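Local coordinates for molybdopterin molybdotransferase (Pyrococcus horikoshii, PDB 1UZ5), which probably catalyses insertion of molybdate into adenylyl-molybdopterin, releasing AMP and yielding Mo-molybdopterin, a step in the biosynthesis of the molybdenum cofactor, at residues K131-Y134 / P135-V139; G138-K141 / K142-I146. All coordinates share one frame; numbering follows the deposited sequence.

Contact 1: K131-Y134 / P135-V139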
loop_
_atom_site.group_PDB
_atom_site.type_symbol
_atom_site.label_atom_id
_atom_site.label_comp_id
_atom_site.label_asym_id
_atom_site.label_seq_id
_atom_site.Cartn_x
_atom_site.Cartn_y
_atom_site.Cartn_z
ATOM N N LYS A 131 7.583 9.117 -51.325
ATOM C CA LYS A 131 6.529 8.232 -50.848
ATOM C C LYS A 131 5.490 9.041 -50.075
ATOM O O LYS A 131 5.835 9.886 -49.254
ATOM C CB LYS A 131 7.144 7.161 -49.945
ATOM C CG LYS A 131 6.185 6.098 -49.453
ATOM C CD LYS A 131 6.920 5.096 -48.577
ATOM C CE LYS A 131 6.001 3.987 -48.093
ATOM N NZ LYS A 131 6.728 3.023 -47.220
ATOM N N PRO A 132 4.200 8.803 -50.338
ATOM C CA PRO A 132 3.184 9.563 -49.612
ATOM C C PRO A 132 3.200 9.250 -48.118
ATOM O O PRO A 132 3.437 8.115 -47.708
ATOM C CB PRO A 132 1.880 9.117 -50.271
ATOM C CG PRO A 132 2.308 8.747 -51.666
ATOM C CD PRO A 132 3.585 7.992 -51.402
ATOM N N ALA A 133 2.969 10.272 -47.307
ATOM C CA ALA A 133 2.909 10.081 -45.866
ATOM C C ALA A 133 1.422 9.978 -45.557
ATOM O O ALA A 133 0.583 10.196 -46.430
ATOM C CB ALA A 133 3.510 11.284 -45.147
ATOM N N TYR A 134 1.093 9.628 -44.324
ATOM C CA TYR A 134 -0.296 9.546 -43.913
ATOM C C TYR A 134 -0.406 10.230 -42.557
ATOM O O TYR A 134 0.547 10.233 -41.783
ATOM C CB TYR A 134 -0.752 8.091 -43.798
ATOM C CG TYR A 134 0.142 7.225 -42.945
ATOM C CD1 TYR A 134 1.219 6.536 -43.502
ATOM C CD2 TYR A 134 -0.083 7.101 -41.576
ATOM C CE1 TYR A 134 2.049 5.742 -42.716
ATOM C CE2 TYR A 134 0.740 6.315 -40.782
ATOM C CZ TYR A 134 1.802 5.637 -41.356
ATOM O OH TYR A 134 2.608 4.853 -40.567
ATOM N N PRO A 135 -1.567 10.828 -42.257
ATOM C CA PRO A 135 -1.727 11.499 -40.963
ATOM C C PRO A 135 -1.323 10.570 -39.833
ATOM O O PRO A 135 -1.762 9.421 -39.786
ATOM C CB PRO A 135 -3.215 11.830 -40.927
ATOM C CG PRO A 135 -3.535 12.063 -42.393
ATOM C CD PRO A 135 -2.797 10.929 -43.067
ATOM N N GLY A 136 -0.470 11.053 -38.933
ATOM C CA GLY A 136 -0.054 10.228 -37.811
ATOM C C GLY A 136 1.340 9.637 -37.918
ATOM O O GLY A 136 1.948 9.306 -36.900
ATOM N N LEU A 137 1.845 9.490 -39.141
ATOM C CA LEU A 137 3.189 8.951 -39.356
ATOM C C LEU A 137 4.205 9.805 -38.598
ATOM O O LEU A 137 4.164 11.031 -38.681
ATOM C CB LEU A 137 3.538 8.986 -40.848
ATOM C CG LEU A 137 4.993 8.709 -41.241
ATOM C CD1 LEU A 137 5.307 7.226 -41.084
ATOM C CD2 LEU A 137 5.219 9.150 -42.684
ATOM N N GLY A 138 5.110 9.154 -37.867
ATOM C CA GLY A 138 6.133 9.870 -37.117
ATOM C C GLY A 138 5.599 10.796 -36.036
ATOM O O GLY A 138 6.281 11.737 -35.616
ATOM N N VAL A 139 4.391 10.518 -35.562
ATOM C CA VAL A 139 3.763 11.351 -34.549
ATOM C C VAL A 139 3.113 10.582 -33.402
ATOM O O VAL A 139 2.470 9.553 -33.606
ATOM C CB VAL A 139 2.665 12.238 -35.178
ATOM C CG1 VAL A 139 2.044 13.134 -34.118
ATOM C CG2 VAL A 139 3.244 13.063 -36.311
#

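Contact 2: G138-K141 / K142-I146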
loop_
_atom_site.group_PDB
_atom_site.type_symbol
_atom_site.label_atom_id
_atom_site.label_comp_id
_atom_site.label_asym_id
_atom_site.label_seq_id
_atom_site.Cartn_x
_atom_site.Cartn_y
_atom_site.Cartn_z
ATOM N N GLY A 138 5.110 9.154 -37.867
ATOM C CA GLY A 138 6.133 9.870 -37.117
ATOM C C GLY A 138 5.599 10.796 -36.036
ATOM O O GLY A 138 6.281 11.737 -35.616
ATOM N N VAL A 139 4.391 10.518 -35.562
ATOM C CA VAL A 139 3.763 11.351 -34.549
ATOM C C VAL A 139 3.113 10.582 -33.402
ATOM O O VAL A 139 2.470 9.553 -33.606
ATOM C CB VAL A 139 2.665 12.238 -35.178
ATOM C CG1 VAL A 139 2.044 13.134 -34.118
ATOM C CG2 VAL A 139 3.244 13.063 -36.311
ATOM N N MET A 140 3.295 11.102 -32.194
ATOM C CA MET A 140 2.689 10.550 -30.986
ATOM C C MET A 140 1.643 11.612 -30.698
ATOM O O MET A 140 1.972 12.699 -30.222
ATOM C CB MET A 140 3.715 10.488 -29.854
ATOM C CG MET A 140 3.135 10.275 -28.462
ATOM S SD MET A 140 2.435 8.640 -28.199
ATOM C CE MET A 140 3.923 7.646 -28.094
ATOM N N LYS A 141 0.386 11.316 -31.010
ATOM C CA LYS A 141 -0.674 12.289 -30.816
ATOM C C LYS A 141 -0.982 12.580 -29.356
ATOM O O LYS A 141 -0.787 11.735 -28.483
ATOM C CB LYS A 141 -1.936 11.831 -31.552
ATOM C CG LYS A 141 -1.678 11.556 -33.036
ATOM C CD LYS A 141 -2.954 11.250 -33.801
ATOM C CE LYS A 141 -3.844 12.476 -33.918
ATOM N NZ LYS A 141 -5.119 12.160 -34.627
ATOM N N LYS A 142 -1.455 13.797 -29.114
ATOM C CA LYS A 142 -1.811 14.269 -27.784
ATOM C C LYS A 142 -2.737 13.290 -27.059
ATOM O O LYS A 142 -3.787 12.919 -27.585
ATOM C CB LYS A 142 -2.498 15.629 -27.907
ATOM C CG LYS A 142 -3.004 16.217 -26.600
ATOM C CD LYS A 142 -3.709 17.544 -26.845
ATOM C CE LYS A 142 -4.191 18.163 -25.544
ATOM N NZ LYS A 142 -4.945 19.427 -25.767
ATOM N N GLY A 143 -2.340 12.863 -25.863
ATOM C CA GLY A 143 -3.174 11.958 -25.089
ATOM C C GLY A 143 -3.121 10.474 -25.405
ATOM O O GLY A 143 -3.839 9.691 -24.785
ATOM N N ILE A 144 -2.281 10.076 -26.352
ATOM C CA ILE A 144 -2.165 8.664 -26.719
ATOM C C ILE A 144 -1.418 7.824 -25.674
ATOM O O ILE A 144 -1.590 6.604 -25.606
ATOM C CB ILE A 144 -1.484 8.515 -28.103
ATOM C CG1 ILE A 144 -2.523 8.725 -29.207
ATOM C CG2 ILE A 144 -0.871 7.132 -28.258
ATOM C CD1 ILE A 144 -3.331 9.999 -29.074
ATOM N N ASP A 145 -0.589 8.477 -24.864
ATOM C CA ASP A 145 0.156 7.790 -23.810
ATOM C C ASP A 145 -0.855 7.635 -22.669
ATOM O O ASP A 145 -1.210 6.524 -22.277
ATOM C CB ASP A 145 1.342 8.655 -23.361
ATOM C CG ASP A 145 2.331 7.904 -22.472
ATOM O OD1 ASP A 145 1.953 6.889 -21.855
ATOM O OD2 ASP A 145 3.493 8.352 -22.379
ATOM N N ILE A 146 -1.323 8.769 -22.156
ATOM C CA ILE A 146 -2.314 8.793 -21.084
ATOM C C ILE A 146 -3.388 9.843 -21.392
ATOM O O ILE A 146 -3.097 11.032 -21.518
ATOM C CB ILE A 146 -1.671 9.126 -19.718
ATOM C CG1 ILE A 146 -0.751 7.982 -19.276
ATOM C CG2 ILE A 146 -2.754 9.361 -18.680
ATOM C CD1 ILE A 146 -0.030 8.240 -17.967
#

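Contact 1: K131-Y134 / P135-V139
A type II beta turn brings Y134 and L137 together, with P135 and G136 at its two corners. Its closing bond runs from L137 N to Y134 O, 3.0 Å long and nearly straight at 167°, although the donor stands 25° out of the carbonyl plane. P135 suits the first corner because its ring fixes phi near the value needed there. At the second, the positive phi of G136 would press a side chain against the carbonyl oxygen of P135, so glycine fits. On this frame the Y134 ring lies over L137: CB of L137 sits 3.9 Å from the ring centroid, almost on the normal, in a CH-pi contact with one face. The two side chains cross at about a right angle. A chi1 of 52° tucks CG of Y134 in among its own main-chain N and C, which swings the ring back over the turn. L137 then divides its branches. Its CD1 lies 3.6 Å from Y134 OH, while CD2 reaches the other way to A133 CB, at 3.7 Å; the small, buried alanine lets that methyl in close. A glycine in place of L137 would probably strip the tyrosine ring of the carbon over its face and set it free to turn, and leave the A133 methyl without its mate. A second type II turn follows directly, closed by V139 N to G136 O at 3.0 Å, with G138 at its positive-phi corner. The paired turns link strand 126-129 to strand 139-140. A133 N is bonded to T66 OG1, and the backbones of G136 and L137 pair with D112 and V114, the latter in edge strand 113-116, before the G138 backbone bonds to that of T55, just past strand 53-54.

Contact 2: G138-K141 / K142-I146
I144 folds back over K141 and M140, one branch toward each. Its CD1 lies 3.4 Å from K141 CB, closer than carbons normally pack, and 3.1 Å from K141 O, so the end of the isoleucine is pressed against CB and the carbonyl oxygen of the lysine. The other branch, CG2, meets M140 SD at 3.6 Å. With CG1 beside the backbone N and CG2 beside the carbonyl carbon (chi1 -82°), the beta-branched side chain can serve both neighbours at once. The M140 chain folds twice beyond CG, which carries the sulfur alongside I144; the two chains run past one another, pointing opposite ways. A flexible, polarisable thioether is well suited to such a bent path. Of the K141 side chain, CB makes the contact, next to the backbone O; the rest of the chain departs from I144.

Beneath these side chains is a type II beta turn, K141 to I144, closed by I144 N to K141 O at 3.1 Å. The bond is somewhat bent, 157° at the hydrogen, with the donor tilted 33° from the carbonyl plane. K142 takes the first corner and points its extended chain away from the turn, past D47, where a long charged residue can reach solvent. G143 takes the second, where a positive phi would force a side chain against the carbonyl oxygen of K142.

Further out, D52 OD2 accepts a hydrogen bond from K142 N, fixing the corner, and the backbone of G143 pairs with P49. M140 is held by strand pairing with R53 and packs on P49 and T55; a sulfate ion, probably from the crystallisation liquor, lies about 3 Å from its side chain. Past the turn, D145 and I146 both lie opposite V48, which makes a classic beta bulge.

Overall arrangement
Both contacts are local turn packings at the surface, on one continuous run of chain, their centres about 14 Å apart and joined through G138 and V139. Contact 1 lies farther out, about 43 Å from the centre of the chain against about 31 Å for contact 2, next to the mixed sheet that includes strands 113-116 and 126-129. Contact 2 begins on the short strand 139-140 and runs into the loop after it, beside the chain around 47-53. Contact 1 holds two successive type II turns, contact 2 one, each with glycine at its third position. Their chemistry differs: an aromatic face over aliphatic carbon in contact 1, and sulfur and aliphatic branches in contact 2.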